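Local coordinates for protein protease Do-like 1, chloroplastic (Arabidopsis thaliana, PDB 3QO6) that acts as a chloroplast serine protease required at high temperature, and may degrade damaged proteins, at residues S77-T82 against A103-D108; K273-G276 against L280-G283; Q129-I134 against T171-N176; R302-C307 against V328-K333. One frame throughout, in Å; residues are numbered along the deposited sequence.

Contact 1: S77-T82 against A103-D108; sequences SDLRVT and AVLRID
Strands 78-82 and 103-107, which bring Val-81 against Ile-107, cross at 73° with their axes 8.7 Å apart, too far for backbone pairing, and no hydrogen bond joins them. Side chains therefore do all the work. Leu-79 and Leu-105 cross at a slant, the CD1 methyl of Leu-79 resting 4.0 Å from Leu-105 CG. Val-81 spreads its two methyls over two partners: the Val-81 and Leu-105 side chains pass each other in opposite directions, with Val-81 CG1 4.1 Å from Leu-105 CD2, while CG2, set between the backbone N and carbonyl carbon of its own residue (CG1 at chi1 -58°), turns to Ile-107. There Val-81 CG2 comes within 3.3 Å of Ile-107 CG2, a tight fit, and also 3.6 Å from Ile-107 CD1. Ile-33 touches both Val-81 and Leu-105, and Ile-73 of the short helix 70-73 touches Leu-79 and Leu-105, so the cluster is closed in by aliphatic groups. Because strand 78-82 bonds along its backbone to strands 88-97 and 30-40, it completes the ring, and the four residues meet across its interior. Such an apolar core is that of the N-terminal six-stranded barrel of the chymotrypsin fold.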
loop_
_atom_site.group_PDB
_atom_site.type_symbol
_atom_site.label_atom_id
_atom_site.label_comp_id
_atom_site.label_asym_id
_atom_site.label_seq_id
_atom_site.Cartn_x
_atom_site.Cartn_y
_atom_site.Cartn_z
ATOM N N SER B 77 2.202 -30.236 12.357
ATOM C CA SER B 77 2.486 -30.956 13.588
ATOM C C SER B 77 1.624 -32.229 13.563
ATOM O O SER B 77 2.028 -33.282 14.055
ATOM C CB SER B 77 2.203 -30.081 14.822
ATOM O OG SER B 77 0.896 -29.573 14.832
ATOM N N ASP B 78 0.453 -32.138 12.944
ATOM C CA ASP B 78 -0.446 -33.280 12.810
ATOM C C ASP B 78 -1.321 -33.025 11.591
ATOM O O ASP B 78 -1.584 -31.873 11.240
ATOM C CB ASP B 78 -1.340 -33.441 14.049
ATOM C CG ASP B 78 -2.251 -34.677 13.972
ATOM O OD1 ASP B 78 -3.174 -34.780 14.812
ATOM O OD2 ASP B 78 -2.046 -35.546 13.087
ATOM N N LEU B 79 -1.750 -34.099 10.934
ATOM C CA LEU B 79 -2.600 -33.982 9.770
ATOM C C LEU B 79 -3.632 -35.055 9.832
ATOM O O LEU B 79 -3.361 -36.162 10.287
ATOM C CB LEU B 79 -1.787 -34.046 8.470
ATOM C CG LEU B 79 -0.590 -34.976 8.354
ATOM C CD1 LEU B 79 -1.069 -36.354 7.915
ATOM C CD2 LEU B 79 0.419 -34.411 7.358
ATOM N N ARG B 80 -4.835 -34.694 9.397
ATOM C CA ARG B 80 -5.981 -35.593 9.407
ATOM C C ARG B 80 -6.668 -35.593 8.050
ATOM O O ARG B 80 -6.853 -34.535 7.442
ATOM C CB ARG B 80 -6.986 -35.112 10.459
ATOM C CG ARG B 80 -6.350 -34.560 11.738
ATOM C CD ARG B 80 -7.393 -34.128 12.793
ATOM N NE ARG B 80 -8.387 -35.167 13.112
ATOM C CZ ARG B 80 -8.112 -36.464 13.269
ATOM N NH1 ARG B 80 -6.863 -36.901 13.130
ATOM N NH2 ARG B 80 -9.083 -37.326 13.576
ATOM N N VAL B 81 -7.045 -36.768 7.574
ATOM C CA VAL B 81 -7.753 -36.843 6.307
ATOM C C VAL B 81 -9.233 -37.134 6.571
ATOM O O VAL B 81 -9.556 -38.004 7.366
ATOM C CB VAL B 81 -7.195 -37.962 5.364
ATOM C CG1 VAL B 81 -5.729 -37.747 5.084
ATOM C CG2 VAL B 81 -7.412 -39.305 5.973
ATOM N N THR B 82 -10.136 -36.390 5.933
ATOM C CA THR B 82 -11.563 -36.646 6.092
ATOM C C THR B 82 -12.015 -37.348 4.828
ATOM O O THR B 82 -11.700 -36.915 3.722
ATOM C CB THR B 82 -12.403 -35.376 6.207
ATOM O OG1 THR B 82 -11.960 -34.587 7.312
ATOM C CG2 THR B 82 -13.852 -35.753 6.430
ATOM N N ALA B 103 3.332 -36.494 -2.437
ATOM C CA ALA B 103 3.475 -37.025 -1.093
ATOM C C ALA B 103 2.517 -38.170 -0.840
ATOM O O ALA B 103 1.416 -38.197 -1.393
ATOM C CB ALA B 103 3.245 -35.938 -0.085
ATOM N N VAL B 104 2.928 -39.139 -0.025
ATOM C CA VAL B 104 2.016 -40.239 0.277
ATOM C C VAL B 104 1.697 -40.339 1.758
ATOM O O VAL B 104 2.566 -40.208 2.603
ATOM C CB VAL B 104 2.543 -41.593 -0.177
ATOM C CG1 VAL B 104 1.476 -42.629 0.090
ATOM C CG2 VAL B 104 2.889 -41.563 -1.653
ATOM N N LEU B 105 0.432 -40.574 2.056
ATOM C CA LEU B 105 -0.025 -40.683 3.424
ATOM C C LEU B 105 -0.634 -42.051 3.623
ATOM O O LEU B 105 -0.932 -42.764 2.651
ATOM C CB LEU B 105 -1.088 -39.629 3.694
ATOM C CG LEU B 105 -0.771 -38.315 4.409
ATOM C CD1 LEU B 105 0.612 -37.782 4.106
ATOM C CD2 LEU B 105 -1.842 -37.321 4.005
ATOM N N ARG B 106 -0.800 -42.426 4.889
ATOM C CA ARG B 106 -1.425 -43.697 5.225
ATOM C C ARG B 106 -2.358 -43.447 6.382
ATOM O O ARG B 106 -2.062 -42.655 7.290
ATOM C CB ARG B 106 -0.400 -44.755 5.634
ATOM C CG ARG B 106 -0.922 -46.193 5.505
ATOM C CD ARG B 106 -0.121 -47.215 6.344
ATOM N NE ARG B 106 -0.584 -48.589 6.099
ATOM C CZ ARG B 106 0.052 -49.484 5.335
ATOM N NH1 ARG B 106 1.202 -49.166 4.737
ATOM N NH2 ARG B 106 -0.474 -50.691 5.137
ATOM N N ILE B 107 -3.511 -44.093 6.321
ATOM C CA ILE B 107 -4.493 -43.986 7.378
ATOM C C ILE B 107 -5.010 -45.384 7.675
ATOM O O ILE B 107 -4.949 -46.287 6.829
ATOM C CB ILE B 107 -5.693 -43.051 7.017
ATOM C CG1 ILE B 107 -6.444 -43.579 5.799
ATOM C CG2 ILE B 107 -5.203 -41.634 6.803
ATOM C CD1 ILE B 107 -7.792 -42.914 5.589
ATOM N N ASP B 108 -5.502 -45.543 8.901
ATOM C CA ASP B 108 -6.050 -46.794 9.415
ATOM C C ASP B 108 -7.553 -46.750 9.172
ATOM O O ASP B 108 -8.302 -46.279 10.031
ATOM C CB ASP B 108 -5.770 -46.873 10.921
ATOM C CG ASP B 108 -6.229 -48.175 11.542
ATOM O OD1 ASP B 108 -6.325 -48.225 12.787
ATOM O OD2 ASP B 108 -6.485 -49.147 10.793
#

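Contact 2: K273-G276 against L280-G283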
loop_
_atom_site.group_PDB
_atom_site.type_symbol
_atom_site.label_atom_id
_atom_site.label_comp_id
_atom_site.label_asym_id
_atom_site.label_seq_id
_atom_site.Cartn_x
_atom_site.Cartn_y
_atom_site.Cartn_z
ATOM N N LYS B 273 36.430 -18.722 -8.256
ATOM C CA LYS B 273 37.253 -18.171 -7.166
ATOM C C LYS B 273 37.537 -16.679 -7.331
ATOM O O LYS B 273 36.957 -16.034 -8.202
ATOM C CB LYS B 273 38.590 -18.915 -7.056
ATOM C CG LYS B 273 38.522 -20.310 -6.436
ATOM C CD LYS B 273 39.920 -20.818 -6.016
ATOM C CE LYS B 273 40.519 -19.972 -4.868
ATOM N NZ LYS B 273 41.924 -20.321 -4.454
ATOM N N ARG B 274 38.444 -16.136 -6.512
ATOM C CA ARG B 274 38.770 -14.709 -6.593
ATOM C C ARG B 274 40.228 -14.247 -6.680
ATOM O O ARG B 274 41.030 -14.400 -5.749
ATOM C CB ARG B 274 38.067 -13.942 -5.468
ATOM C CG ARG B 274 36.586 -13.814 -5.735
ATOM C CD ARG B 274 35.907 -12.677 -5.007
ATOM N NE ARG B 274 34.584 -12.493 -5.593
ATOM C CZ ARG B 274 33.665 -11.638 -5.160
ATOM N NH1 ARG B 274 33.905 -10.859 -4.114
ATOM N NH2 ARG B 274 32.494 -11.576 -5.771
ATOM N N ASP B 275 40.507 -13.637 -7.831
ATOM C CA ASP B 275 41.781 -13.055 -8.269
ATOM C C ASP B 275 42.922 -12.783 -7.295
ATOM O O ASP B 275 44.093 -12.783 -7.691
ATOM C CB ASP B 275 41.469 -11.746 -9.000
ATOM C CG ASP B 275 42.350 -11.518 -10.217
ATOM O OD1 ASP B 275 42.598 -12.484 -10.974
ATOM O OD2 ASP B 275 42.775 -10.359 -10.428
ATOM N N GLY B 276 42.616 -12.541 -6.031
ATOM C CA GLY B 276 43.698 -12.219 -5.126
ATOM C C GLY B 276 43.702 -10.704 -5.041
ATOM O O GLY B 276 44.251 -10.135 -4.101
ATOM N N LEU B 280 36.921 -11.886 -10.333
ATOM C CA LEU B 280 36.310 -13.185 -10.429
ATOM C C LEU B 280 36.971 -14.141 -11.403
ATOM O O LEU B 280 37.109 -13.840 -12.587
ATOM C CB LEU B 280 34.835 -13.027 -10.805
ATOM C CG LEU B 280 33.844 -13.597 -9.791
ATOM C CD1 LEU B 280 33.880 -12.791 -8.489
ATOM C CD2 LEU B 280 32.470 -13.576 -10.405
ATOM N N VAL B 281 37.388 -15.300 -10.894
ATOM C CA VAL B 281 37.968 -16.327 -11.753
ATOM C C VAL B 281 36.868 -17.371 -11.944
ATOM O O VAL B 281 36.614 -18.211 -11.083
ATOM C CB VAL B 281 39.201 -16.997 -11.135
ATOM C CG1 VAL B 281 39.809 -17.935 -12.154
ATOM C CG2 VAL B 281 40.221 -15.942 -10.691
ATOM N N LEU B 282 36.196 -17.275 -13.079
ATOM C CA LEU B 282 35.114 -18.175 -13.403
ATOM C C LEU B 282 35.451 -19.643 -13.288
ATOM O O LEU B 282 36.484 -20.093 -13.765
ATOM C CB LEU B 282 34.603 -17.903 -14.817
ATOM C CG LEU B 282 33.632 -16.737 -14.991
ATOM C CD1 LEU B 282 32.901 -16.481 -13.678
ATOM C CD2 LEU B 282 34.380 -15.494 -15.422
ATOM N N GLY B 283 34.565 -20.392 -12.647
ATOM C CA GLY B 283 34.779 -21.818 -12.537
ATOM C C GLY B 283 34.392 -22.351 -13.901
ATOM O O GLY B 283 34.186 -21.567 -14.838
#
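Lys-273 and Val-281 face each other as an antiparallel hydrogen-bonded pair: Lys-273 N donates to Val-281 O at 2.9 Å, and Val-281 N returns a bond to Lys-273 O at 2.8 Å, nearly straight at 170° although the donor sits above the carbonyl plane. One residue closer to the turn, Arg-274 and Leu-280 form a non-hydrogen-bonded pair, and here the long side chain is the one to follow. From its CB, on the same face of the ladder as Leu-280, CG leaves anti to the carbonyl carbon (chi1 -73°), and the chain then stretches out from CG to NE. This course carries it along the Leu-280 CD1 methyl: Arg-274 CG lies 4.0 Å from that CD1, and CD stays at a like distance. Farther out, Arg-274 NE closes to 3.0 Å from Leu-280 CD1, CZ to 3.5 Å and NH2 to 3.3 Å. The methyl lies at the edge of the guanidinium, near its plane. The tip reaches beyond the hairpin, where NH1 forms a salt bridge with Asp-41 of another subunit; Phe-43 of that same subunit packs on Leu-280. On the other face of the ladder, Val-281 CG2 approaches Asp-275 N to 3.7 Å, and Asp-275 OD2 pairs with Arg-279 inside the connecting loop. The arrangement is a short antiparallel beta hairpin projecting from a PDZ domain, two bridges long, with one face turned to neighbouring copies in the six-chain assembly.

Contact 3: Q129-I134 against T171-N176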
loop_
_atom_site.group_PDB
_atom_site.type_symbol
_atom_site.label_atom_id
_atom_site.label_comp_id
_atom_site.label_asym_id
_atom_site.label_seq_id
_atom_site.Cartn_x
_atom_site.Cartn_y
_atom_site.Cartn_z
ATOM N N GLN B 129 -8.907 -32.557 -25.135
ATOM C CA GLN B 129 -9.837 -33.525 -24.526
ATOM C C GLN B 129 -10.332 -32.986 -23.194
ATOM O O GLN B 129 -9.644 -32.184 -22.571
ATOM C CB GLN B 129 -9.204 -34.914 -24.383
ATOM C CG GLN B 129 -8.009 -35.002 -23.511
ATOM C CD GLN B 129 -7.403 -36.413 -23.535
ATOM O OE1 GLN B 129 -6.367 -36.641 -24.183
ATOM N NE2 GLN B 129 -8.050 -37.366 -22.837
ATOM N N LYS B 130 -11.528 -33.381 -22.772
ATOM C CA LYS B 130 -12.079 -32.870 -21.504
ATOM C C LYS B 130 -11.445 -33.374 -20.202
ATOM O O LYS B 130 -10.966 -34.515 -20.131
ATOM C CB LYS B 130 -13.588 -33.127 -21.431
ATOM C CG LYS B 130 -14.286 -32.511 -22.594
ATOM C CD LYS B 130 -15.791 -32.515 -22.469
ATOM C CE LYS B 130 -16.446 -31.963 -23.762
ATOM N NZ LYS B 130 -17.934 -32.180 -23.788
ATOM N N VAL B 131 -11.421 -32.513 -19.180
ATOM C CA VAL B 131 -10.912 -32.919 -17.880
ATOM C C VAL B 131 -11.870 -32.509 -16.771
ATOM O O VAL B 131 -12.716 -31.605 -16.927
ATOM C CB VAL B 131 -9.539 -32.357 -17.583
ATOM C CG1 VAL B 131 -8.520 -32.984 -18.518
ATOM C CG2 VAL B 131 -9.554 -30.851 -17.687
ATOM N N PHE B 132 -11.734 -33.204 -15.646
ATOM C CA PHE B 132 -12.582 -32.982 -14.494
ATOM C C PHE B 132 -11.706 -32.849 -13.257
ATOM O O PHE B 132 -10.915 -33.748 -12.945
ATOM C CB PHE B 132 -13.536 -34.166 -14.355
ATOM C CG PHE B 132 -14.294 -34.452 -15.599
ATOM C CD1 PHE B 132 -15.613 -34.054 -15.717
ATOM C CD2 PHE B 132 -13.644 -34.992 -16.707
ATOM C CE1 PHE B 132 -16.286 -34.176 -16.930
ATOM C CE2 PHE B 132 -14.290 -35.119 -17.934
ATOM C CZ PHE B 132 -15.621 -34.708 -18.049
ATOM N N ALA B 133 -11.828 -31.721 -12.559
ATOM C CA ALA B 133 -11.026 -31.524 -11.366
ATOM C C ALA B 133 -11.919 -31.603 -10.149
ATOM O O ALA B 133 -12.984 -30.999 -10.124
ATOM C CB ALA B 133 -10.343 -30.190 -11.413
ATOM N N ILE B 134 -11.511 -32.373 -9.149
ATOM C CA ILE B 134 -12.281 -32.466 -7.937
ATOM C C ILE B 134 -11.289 -32.132 -6.846
ATOM O O ILE B 134 -10.173 -32.651 -6.841
ATOM C CB ILE B 134 -12.831 -33.862 -7.709
ATOM C CG1 ILE B 134 -13.682 -34.287 -8.896
ATOM C CG2 ILE B 134 -13.686 -33.887 -6.445
ATOM C CD1 ILE B 134 -14.205 -35.729 -8.780
ATOM N N THR B 171 -4.495 -26.949 -17.772
ATOM C CA THR B 171 -5.933 -27.041 -17.953
ATOM C C THR B 171 -6.612 -25.721 -17.597
ATOM O O THR B 171 -6.092 -24.939 -16.770
ATOM C CB THR B 171 -6.540 -28.136 -17.064
ATOM O OG1 THR B 171 -7.937 -28.240 -17.340
ATOM C CG2 THR B 171 -6.392 -27.786 -15.582
ATOM N N ASP B 172 -7.767 -25.474 -18.218
ATOM C CA ASP B 172 -8.480 -24.242 -17.960
ATOM C C ASP B 172 -9.666 -24.491 -17.065
ATOM O O ASP B 172 -10.552 -23.634 -16.925
ATOM C CB ASP B 172 -8.872 -23.520 -19.266
ATOM C CG ASP B 172 -9.806 -24.332 -20.159
ATOM O OD1 ASP B 172 -10.010 -25.543 -19.895
ATOM O OD2 ASP B 172 -10.336 -23.745 -21.144
ATOM N N ALA B 173 -9.660 -25.670 -16.443
ATOM C CA ALA B 173 -10.678 -26.029 -15.466
ATOM C C ALA B 173 -10.303 -25.188 -14.253
ATOM O O ALA B 173 -9.130 -25.147 -13.877
ATOM C CB ALA B 173 -10.571 -27.492 -15.095
ATOM N N ALA B 174 -11.281 -24.515 -13.650
ATOM C CA ALA B 174 -11.029 -23.674 -12.476
ATOM C C ALA B 174 -10.238 -24.400 -11.371
ATOM O O ALA B 174 -10.683 -25.427 -10.827
ATOM C CB ALA B 174 -12.355 -23.181 -11.931
ATOM N N ILE B 175 -9.080 -23.851 -11.023
ATOM C CA ILE B 175 -8.222 -24.435 -10.016
ATOM C C ILE B 175 -7.873 -23.344 -9.004
ATOM O O ILE B 175 -7.144 -22.402 -9.326
ATOM C CB ILE B 175 -6.913 -25.011 -10.690
ATOM C CG1 ILE B 175 -7.211 -26.324 -11.394
ATOM C CG2 ILE B 175 -5.860 -25.295 -9.684
ATOM C CD1 ILE B 175 -8.150 -27.227 -10.601
ATOM N N ASN B 176 -8.388 -23.450 -7.781
ATOM C CA ASN B 176 -8.072 -22.430 -6.761
ATOM C C ASN B 176 -7.361 -22.991 -5.524
ATOM O O ASN B 176 -7.166 -24.198 -5.407
ATOM C CB ASN B 176 -9.340 -21.740 -6.249
ATOM C CG ASN B 176 -10.058 -20.981 -7.305
ATOM O OD1 ASN B 176 -11.051 -21.460 -7.855
ATOM N ND2 ASN B 176 -9.575 -19.789 -7.602
#
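Val-131 and Ala-133, on strand 130-135 of the C-terminal barrel of this chymotrypsin-like protease, point their side chains at the loop 171-176, which leads on towards Ser-180, the predicted nucleophile of the charge relay. The walk starts at Thr-171, whose OG1 stands anti to the backbone N (chi1 -176°) and meets the Val-131 methyl CG2 at 3.1 Å. The same oxygen accepts from Ala-173 N at 3.2 Å, making an ST turn, and bonds to the carbonyl of Val-148; two hydrogen bonds thus satisfy a hydroxyl buried beside a valine. The CB of Asp-172 points away from the strand; its OD1 bonds to Val-148 N and its OD2 to Thr-146 N of a neighbouring subunit. Ala-173 swings back, its CB 4.4 Å from Val-131 CG2, and the two backbones come nearest at the CA atoms of Ala-133 and Ala-173. Ala-174 contributes its carbonyl oxygen to Thr-145 OG1. Ile-175 comes last among the touching residues, its side chain about 7 Å from that of Ser-180, its backbone N held by Ser-205 OG. Only the far end of that side chain reaches the strand, where Ile-175 CD1 lies 3.8 Å from Ala-133 CB.

Contact 4: R302-C307 against V328-K333; sequences RILDQC and VTLEPK
Leu-304 and Cys-307 meet Leu-330 without any flat group between them: no ring, amide, carboxylate or guanidinium offers a face or an edge here, and the contact is aliphatic throughout. It belongs to the PDZ fold, in which a helix, here 297-304, packs beside the curved antiparallel sheet that includes strand 326-332. Leu-330 sits at the short break in that strand, and a single methyl, its CD2, does the touching. It is directed there by a side chain whose CG stands anti to the carbonyl carbon, beside the backbone N (chi1 -64°). Leu-304 crosses it at a slant, with Leu-304 CG 4.0 Å and Leu-304 CD2 4.1 Å from Leu-330 CD2, so that this methyl rests against the branch point of the helix residue and one of its two arms. Three residues on, at the end of the turn, Cys-307 CB lies 4.3 Å from Leu-330 CD2; the SG lies farther off than CB. Val-313 of strand 312-318 touches both Cys-307 and Leu-330, closing the apolar patch from the sheet. Backbone hydrogen bonds to Gly-310 and Asp-311 hold Leu-330. Asp-305, within the turn, makes a salt bridge with Lys-100 of the protease domain, tying this edge of the PDZ domain to the catalytic part of the chain. What brings Leu-304 and Cys-307 round to the same methyl is a type I beta turn, fastened by Cys-307 N bonding to Leu-304 O at 2.8 Å.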
loop_
_atom_site.group_PDB
_atom_site.type_symbol
_atom_site.label_atom_id
_atom_site.label_comp_id
_atom_site.label_asym_id
_atom_site.label_seq_id
_atom_site.Cartn_x
_atom_site.Cartn_y
_atom_site.Cartn_z
ATOM N N ARG B 302 16.622 -30.450 -16.727
ATOM C CA ARG B 302 15.861 -31.299 -17.614
ATOM C C ARG B 302 16.663 -32.523 -18.017
ATOM O O ARG B 302 16.170 -33.650 -17.940
ATOM C CB ARG B 302 15.448 -30.493 -18.848
ATOM C CG ARG B 302 14.473 -31.185 -19.785
ATOM C CD ARG B 302 14.242 -30.333 -21.036
ATOM N NE ARG B 302 15.495 -29.798 -21.578
ATOM C CZ ARG B 302 16.556 -30.526 -21.945
ATOM N NH1 ARG B 302 16.549 -31.856 -21.847
ATOM N NH2 ARG B 302 17.649 -29.921 -22.402
ATOM N N ILE B 303 17.909 -32.307 -18.418
ATOM C CA ILE B 303 18.740 -33.406 -18.857
ATOM C C ILE B 303 19.078 -34.403 -17.745
ATOM O O ILE B 303 19.008 -35.605 -17.968
ATOM C CB ILE B 303 20.012 -32.873 -19.520
ATOM C CG1 ILE B 303 20.532 -33.892 -20.518
ATOM C CG2 ILE B 303 21.061 -32.612 -18.486
ATOM C CD1 ILE B 303 19.471 -34.381 -21.488
ATOM N N LEU B 304 19.434 -33.934 -16.551
ATOM C CA LEU B 304 19.733 -34.860 -15.458
ATOM C C LEU B 304 18.477 -35.571 -14.998
ATOM O O LEU B 304 18.542 -36.640 -14.407
ATOM C CB LEU B 304 20.320 -34.143 -14.253
ATOM C CG LEU B 304 21.835 -34.134 -14.079
ATOM C CD1 LEU B 304 22.490 -33.270 -15.141
ATOM C CD2 LEU B 304 22.144 -33.598 -12.695
ATOM N N ASP B 305 17.332 -34.964 -15.258
ATOM C CA ASP B 305 16.061 -35.547 -14.869
ATOM C C ASP B 305 15.911 -36.915 -15.515
ATOM O O ASP B 305 15.075 -37.719 -15.111
ATOM C CB ASP B 305 14.921 -34.659 -15.346
ATOM C CG ASP B 305 13.705 -34.751 -14.454
ATOM O OD1 ASP B 305 12.581 -34.629 -14.996
ATOM O OD2 ASP B 305 13.876 -34.931 -13.218
ATOM N N GLN B 306 16.727 -37.171 -16.529
ATOM C CA GLN B 306 16.668 -38.420 -17.262
ATOM C C GLN B 306 17.676 -39.435 -16.779
ATOM O O GLN B 306 17.663 -40.585 -17.212
ATOM C CB GLN B 306 16.907 -38.147 -18.745
ATOM C CG GLN B 306 15.814 -37.313 -19.402
ATOM C CD GLN B 306 14.536 -38.109 -19.616
ATOM O OE1 GLN B 306 14.403 -38.828 -20.614
ATOM N NE2 GLN B 306 13.594 -38.000 -18.668
ATOM N N CYS B 307 18.555 -39.029 -15.878
ATOM C CA CYS B 307 19.559 -39.956 -15.405
ATOM C C CYS B 307 19.159 -40.638 -14.130
ATOM O O CYS B 307 18.204 -40.232 -13.463
ATOM C CB CYS B 307 20.875 -39.232 -15.223
ATOM S SG CYS B 307 21.274 -38.349 -16.724
ATOM N N VAL B 328 31.549 -37.785 -15.227
ATOM C CA VAL B 328 31.148 -37.733 -13.838
ATOM C C VAL B 328 30.129 -38.825 -13.596
ATOM O O VAL B 328 29.219 -39.018 -14.398
ATOM C CB VAL B 328 30.508 -36.382 -13.505
ATOM C CG1 VAL B 328 30.255 -36.276 -12.010
ATOM C CG2 VAL B 328 31.417 -35.265 -13.961
ATOM N N THR B 329 30.296 -39.569 -12.512
ATOM C CA THR B 329 29.320 -40.607 -12.183
ATOM C C THR B 329 28.424 -40.051 -11.076
ATOM O O THR B 329 28.876 -39.739 -9.966
ATOM C CB THR B 329 29.978 -41.932 -11.716
ATOM O OG1 THR B 329 31.384 -41.742 -11.534
ATOM C CG2 THR B 329 29.759 -43.017 -12.750
ATOM N N LEU B 330 27.146 -39.926 -11.400
ATOM C CA LEU B 330 26.187 -39.370 -10.475
ATOM C C LEU B 330 25.928 -40.197 -9.230
ATOM O O LEU B 330 25.659 -41.391 -9.315
ATOM C CB LEU B 330 24.869 -39.095 -11.213
ATOM C CG LEU B 330 24.929 -38.046 -12.327
ATOM C CD1 LEU B 330 25.286 -38.706 -13.605
ATOM C CD2 LEU B 330 23.590 -37.388 -12.474
ATOM N N GLU B 331 26.000 -39.549 -8.073
ATOM C CA GLU B 331 25.751 -40.210 -6.797
ATOM C C GLU B 331 24.472 -39.682 -6.182
ATOM O O GLU B 331 24.041 -38.566 -6.478
ATOM C CB GLU B 331 26.880 -39.928 -5.820
ATOM C CG GLU B 331 28.235 -40.295 -6.337
ATOM C CD GLU B 331 29.325 -39.610 -5.552
ATOM O OE1 GLU B 331 30.506 -39.766 -5.914
ATOM O OE2 GLU B 331 28.997 -38.908 -4.569
ATOM N N PRO B 332 23.852 -40.471 -5.293
ATOM C CA PRO B 332 22.615 -40.031 -4.645
ATOM C C PRO B 332 22.838 -38.745 -3.872
ATOM O O PRO B 332 23.928 -38.497 -3.373
ATOM C CB PRO B 332 22.259 -41.206 -3.728
ATOM C CG PRO B 332 23.584 -41.821 -3.425
ATOM C CD PRO B 332 24.278 -41.780 -4.771
ATOM N N LYS B 333 21.795 -37.930 -3.786
ATOM C CA LYS B 333 21.847 -36.661 -3.068
ATOM C C LYS B 333 21.900 -37.003 -1.577
ATOM O O LYS B 333 21.088 -37.810 -1.112
ATOM C CB LYS B 333 20.576 -35.871 -3.408
ATOM C CG LYS B 333 20.308 -34.581 -2.635
ATOM C CD LYS B 333 18.798 -34.281 -2.703
ATOM C CE LYS B 333 18.353 -33.047 -1.905
ATOM N NZ LYS B 333 18.843 -31.772 -2.504
#

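In the fold
Along the chain the order is contact 1, contact 3, contact 2, contact 4, each closing before the next opens. Contacts 1 and 3 belong to the protease domain, one in each barrel of the chymotrypsin-like fold, with centres 25 Å apart; strands 102-107 and 130-135 are consecutive in the chain and lead from one barrel to the other. Contacts 2 and 4 lie in the PDZ domain, 27 Å apart between centres. Contact 2 is about 50 Å from contacts 1 and 3 by centres; contact 4 lies nearer the protease. Contacts 2 and 3 both touch other subunits, from the PDZ surface and the protease barrel respectively. Contacts 1, 3 and 4 are buried within their domains, whereas the hairpin of contact 2 lies at the surface.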